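PDB 3N7L: neurotoxin from Clostridium botulinum, which is the receptor-binding domain of a botulinum neurotoxin and probably attaches the toxin to gangliosides on nerve cells through a dedicated binding loop. Local coordinates for residues Leu9-Lys14 with Val56-Asn61. Sequence-based numbering, arbitrary orientation.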
ATOM      1  N   LEU A   9     -12.532 -21.809   2.650  1.00 31.16           N
ATOM      2  CA  LEU A   9     -12.008 -21.502   1.323  1.00 29.45           C
ATOM      3  C   LEU A   9     -10.704 -20.749   1.501  1.00 28.79           C
ATOM      4  O   LEU A   9     -10.617 -19.816   2.300  1.00 27.11           O
ATOM      5  CB  LEU A   9     -12.986 -20.647   0.516  1.00 29.93           C
ATOM      6  CG  LEU A   9     -12.439 -20.174  -0.841  1.00 30.71           C
ATOM      7  CD1 LEU A   9     -12.052 -21.377  -1.695  1.00 32.28           C
ATOM      8  CD2 LEU A   9     -13.483 -19.333  -1.562  1.00 30.89           C
ATOM      9  N   SER A  10      -9.687 -21.167   0.762  1.00 29.37           N
ATOM     10  CA  SER A  10      -8.377 -20.538   0.838  1.00 31.29           C
ATOM     11  C   SER A  10      -7.771 -20.529  -0.555  1.00 31.06           C
ATOM     12  O   SER A  10      -7.017 -21.428  -0.920  1.00 32.30           O
ATOM     13  CB  SER A  10      -7.483 -21.323   1.804  1.00 31.39           C
ATOM     14  OG  SER A  10      -6.189 -20.754   1.877  1.00 36.41           O
ATOM     15  N   LEU A  11      -8.118 -19.514  -1.339  1.00 31.93           N
ATOM     16  CA  LEU A  11      -7.616 -19.400  -2.702  1.00 31.02           C
ATOM     17  C   LEU A  11      -6.183 -18.891  -2.706  1.00 32.35           C
ATOM     18  O   LEU A  11      -5.926 -17.727  -2.398  1.00 31.81           O
ATOM     19  CB  LEU A  11      -8.508 -18.459  -3.510  1.00 31.82           C
ATOM     20  CG  LEU A  11      -8.135 -18.215  -4.973  1.00 32.81           C
ATOM     21  CD1 LEU A  11      -8.043 -19.542  -5.732  1.00 32.12           C
ATOM     22  CD2 LEU A  11      -9.180 -17.302  -5.595  1.00 31.18           C
ATOM     23  N   GLN A  12      -5.253 -19.776  -3.051  1.00 33.56           N
ATOM     24  CA  GLN A  12      -3.840 -19.431  -3.084  1.00 35.08           C
ATOM     25  C   GLN A  12      -3.139 -19.905  -4.347  1.00 35.93           C
ATOM     26  O   GLN A  12      -3.618 -20.790  -5.053  1.00 35.92           O
ATOM     27  CB  GLN A  12      -3.126 -20.020  -1.868  1.00 34.24           C
ATOM     28  CG  GLN A  12      -3.340 -19.233  -0.598  1.00 37.70           C
ATOM     29  CD  GLN A  12      -2.632 -19.846   0.587  1.00 38.94           C
ATOM     30  OE1 GLN A  12      -2.296 -19.153   1.550  1.00 40.44           O
ATOM     31  NE2 GLN A  12      -2.413 -21.152   0.534  1.00 38.94           N
ATOM     32  N   ASN A  13      -1.993 -19.295  -4.616  1.00 36.52           N
ATOM     33  CA  ASN A  13      -1.177 -19.636  -5.772  1.00 37.36           C
ATOM     34  C   ASN A  13      -0.052 -20.533  -5.276  1.00 38.70           C
ATOM     35  O   ASN A  13       0.825 -20.081  -4.548  1.00 38.74           O
ATOM     36  CB  ASN A  13      -0.605 -18.357  -6.385  1.00 37.50           C
ATOM     37  CG  ASN A  13       0.481 -18.618  -7.408  1.00 37.54           C
ATOM     38  OD1 ASN A  13       1.143 -17.685  -7.855  1.00 39.78           O
ATOM     39  ND2 ASN A  13       0.670 -19.879  -7.789  1.00 37.10           N
ATOM     40  N   LYS A  14      -0.096 -21.805  -5.658  1.00 40.04           N
ATOM     41  CA  LYS A  14       0.925 -22.772  -5.264  1.00 43.07           C
ATOM     42  C   LYS A  14       1.472 -23.488  -6.495  1.00 44.41           C
ATOM     43  O   LYS A  14       0.708 -24.007  -7.311  1.00 44.07           O
ATOM     44  CB  LYS A  14       0.342 -23.801  -4.288  1.00 44.23           C
ATOM     45  CG  LYS A  14       0.755 -23.601  -2.837  1.00 46.13           C
ATOM     46  CD  LYS A  14       0.196 -22.317  -2.252  1.00 48.78           C
ATOM     47  CE  LYS A  14       0.805 -22.021  -0.884  1.00 49.42           C
ATOM     48  NZ  LYS A  14       0.570 -23.123   0.090  1.00 51.34           N
ATOM     49  N   VAL A  56     -11.314 -15.767 -13.035  1.00 32.18           N
ATOM     50  CA  VAL A  56     -11.026 -16.868 -12.123  1.00 31.95           C
ATOM     51  C   VAL A  56     -12.344 -17.351 -11.530  1.00 31.71           C
ATOM     52  O   VAL A  56     -13.075 -16.583 -10.903  1.00 30.77           O
ATOM     53  CB  VAL A  56     -10.073 -16.437 -10.978  1.00 31.92           C
ATOM     54  CG1 VAL A  56      -9.853 -17.602 -10.014  1.00 31.99           C
ATOM     55  CG2 VAL A  56      -8.736 -15.985 -11.558  1.00 32.06           C
ATOM     56  N   ILE A  57     -12.651 -18.625 -11.738  1.00 31.70           N
ATOM     57  CA  ILE A  57     -13.892 -19.188 -11.229  1.00 31.74           C
ATOM     58  C   ILE A  57     -13.658 -20.234 -10.150  1.00 32.03           C
ATOM     59  O   ILE A  57     -12.991 -21.247 -10.378  1.00 32.08           O
ATOM     60  CB  ILE A  57     -14.710 -19.830 -12.360  1.00 33.63           C
ATOM     61  CG1 ILE A  57     -14.928 -18.810 -13.478  1.00 32.91           C
ATOM     62  CG2 ILE A  57     -16.052 -20.310 -11.819  1.00 33.38           C
ATOM     63  CD1 ILE A  57     -15.580 -19.387 -14.715  1.00 37.95           C
ATOM     64  N   VAL A  58     -14.206 -19.975  -8.970  1.00 30.90           N
ATOM     65  CA  VAL A  58     -14.078 -20.892  -7.853  1.00 30.92           C
ATOM     66  C   VAL A  58     -15.444 -21.503  -7.559  1.00 32.72           C
ATOM     67  O   VAL A  58     -16.406 -20.790  -7.261  1.00 32.50           O
ATOM     68  CB  VAL A  58     -13.576 -20.173  -6.584  1.00 30.91           C
ATOM     69  CG1 VAL A  58     -13.464 -21.163  -5.432  1.00 30.49           C
ATOM     70  CG2 VAL A  58     -12.224 -19.521  -6.852  1.00 29.10           C
ATOM     71  N   THR A  59     -15.528 -22.824  -7.660  1.00 33.58           N
ATOM     72  CA  THR A  59     -16.774 -23.534  -7.391  1.00 34.25           C
ATOM     73  C   THR A  59     -16.547 -24.396  -6.158  1.00 36.45           C
ATOM     74  O   THR A  59     -15.778 -25.359  -6.193  1.00 35.87           O
ATOM     75  CB  THR A  59     -17.168 -24.436  -8.568  1.00 33.91           C
ATOM     76  OG1 THR A  59     -17.240 -23.649  -9.762  1.00 34.31           O
ATOM     77  CG2 THR A  59     -18.526 -25.086  -8.314  1.00 33.71           C
ATOM     78  N   GLN A  60     -17.209 -24.046  -5.064  1.00 38.56           N
ATOM     79  CA  GLN A  60     -17.043 -24.791  -3.829  1.00 42.30           C
ATOM     80  C   GLN A  60     -18.122 -25.839  -3.601  1.00 44.64           C
ATOM     81  O   GLN A  60     -19.000 -26.039  -4.443  1.00 45.34           O
ATOM     82  CB  GLN A  60     -16.972 -23.815  -2.650  1.00 42.85           C
ATOM     83  CG  GLN A  60     -18.094 -22.802  -2.608  1.00 45.17           C
ATOM     84  CD  GLN A  60     -17.635 -21.454  -2.074  1.00 45.00           C
ATOM     85  OE1 GLN A  60     -16.798 -21.382  -1.174  1.00 43.40           O
ATOM     86  NE2 GLN A  60     -18.194 -20.378  -2.620  1.00 43.59           N
ATOM     87  N   ASN A  61     -18.033 -26.518  -2.463  1.00 47.22           N
ATOM     88  CA  ASN A  61     -18.985 -27.560  -2.106  1.00 48.84           C
ATOM     89  C   ASN A  61     -20.301 -26.979  -1.594  1.00 49.77           C
ATOM     90  O   ASN A  61     -20.335 -26.281  -0.579  1.00 49.46           O
ATOM     91  CB  ASN A  61     -18.375 -28.478  -1.046  1.00 49.19           C
ATOM     92  CG  ASN A  61     -19.311 -29.595  -0.637  1.00 51.20           C
ATOM     93  OD1 ASN A  61     -20.373 -29.351  -0.060  1.00 51.80           O
ATOM     94  ND2 ASN A  61     -18.925 -30.830  -0.936  1.00 51.49           N
TER
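Val58 spreads its two methyls against a pair of leucines of strand 7-14, CG1 lying 4.0 Å from CD1 of Leu9 and CG2 meeting CD2 of Leu11 at the same 4.0 Å. Its chi1 of 180° turns CG1 away from the backbone N and CG2 away from the carbonyl carbon, so that the fork opens along its own strand and each prong reaches a different leucine. Both leucine side chains run slantwise over the valine. Leu11 CD2 also approaches CG1 of Val56, more loosely at 4.5 Å, which extends the apolar seam by one more inward-facing residue. Beyond the end of strand 55-59, Gln60 reaches across toward Leu9, its chain bent at chi2 (-145°) and crossing the leucine nearly at right angles; its OE1 lies 3.9 Å from Leu9 CD2, a van der Waals contact, while NE2 makes a weak hydrogen bond to the carbonyl of Lys179. No hydrogen bond joins 9-14 to 56-61, whose strand axes come within 10.1 Å at their closest and run roughly antiparallel at 150°, so side-chain packing alone makes this contact. Phe208 of the neighbouring strand 202-211 packs on both leucines and Ile210 on Leu9, and Ile181 and Phe183 of strand 180-187 add to the same buried layer. Just past the contact, Asn61 caps helix 62-66. Alternate residues facing inward from two separate antiparallel sheets, 7-14 in one and 55-59 in the other, form the hydrophobic interior of a beta-sandwich, here the concanavalin-like jelly roll of the N-terminal receptor-binding subdomain of clostridial neurotoxins.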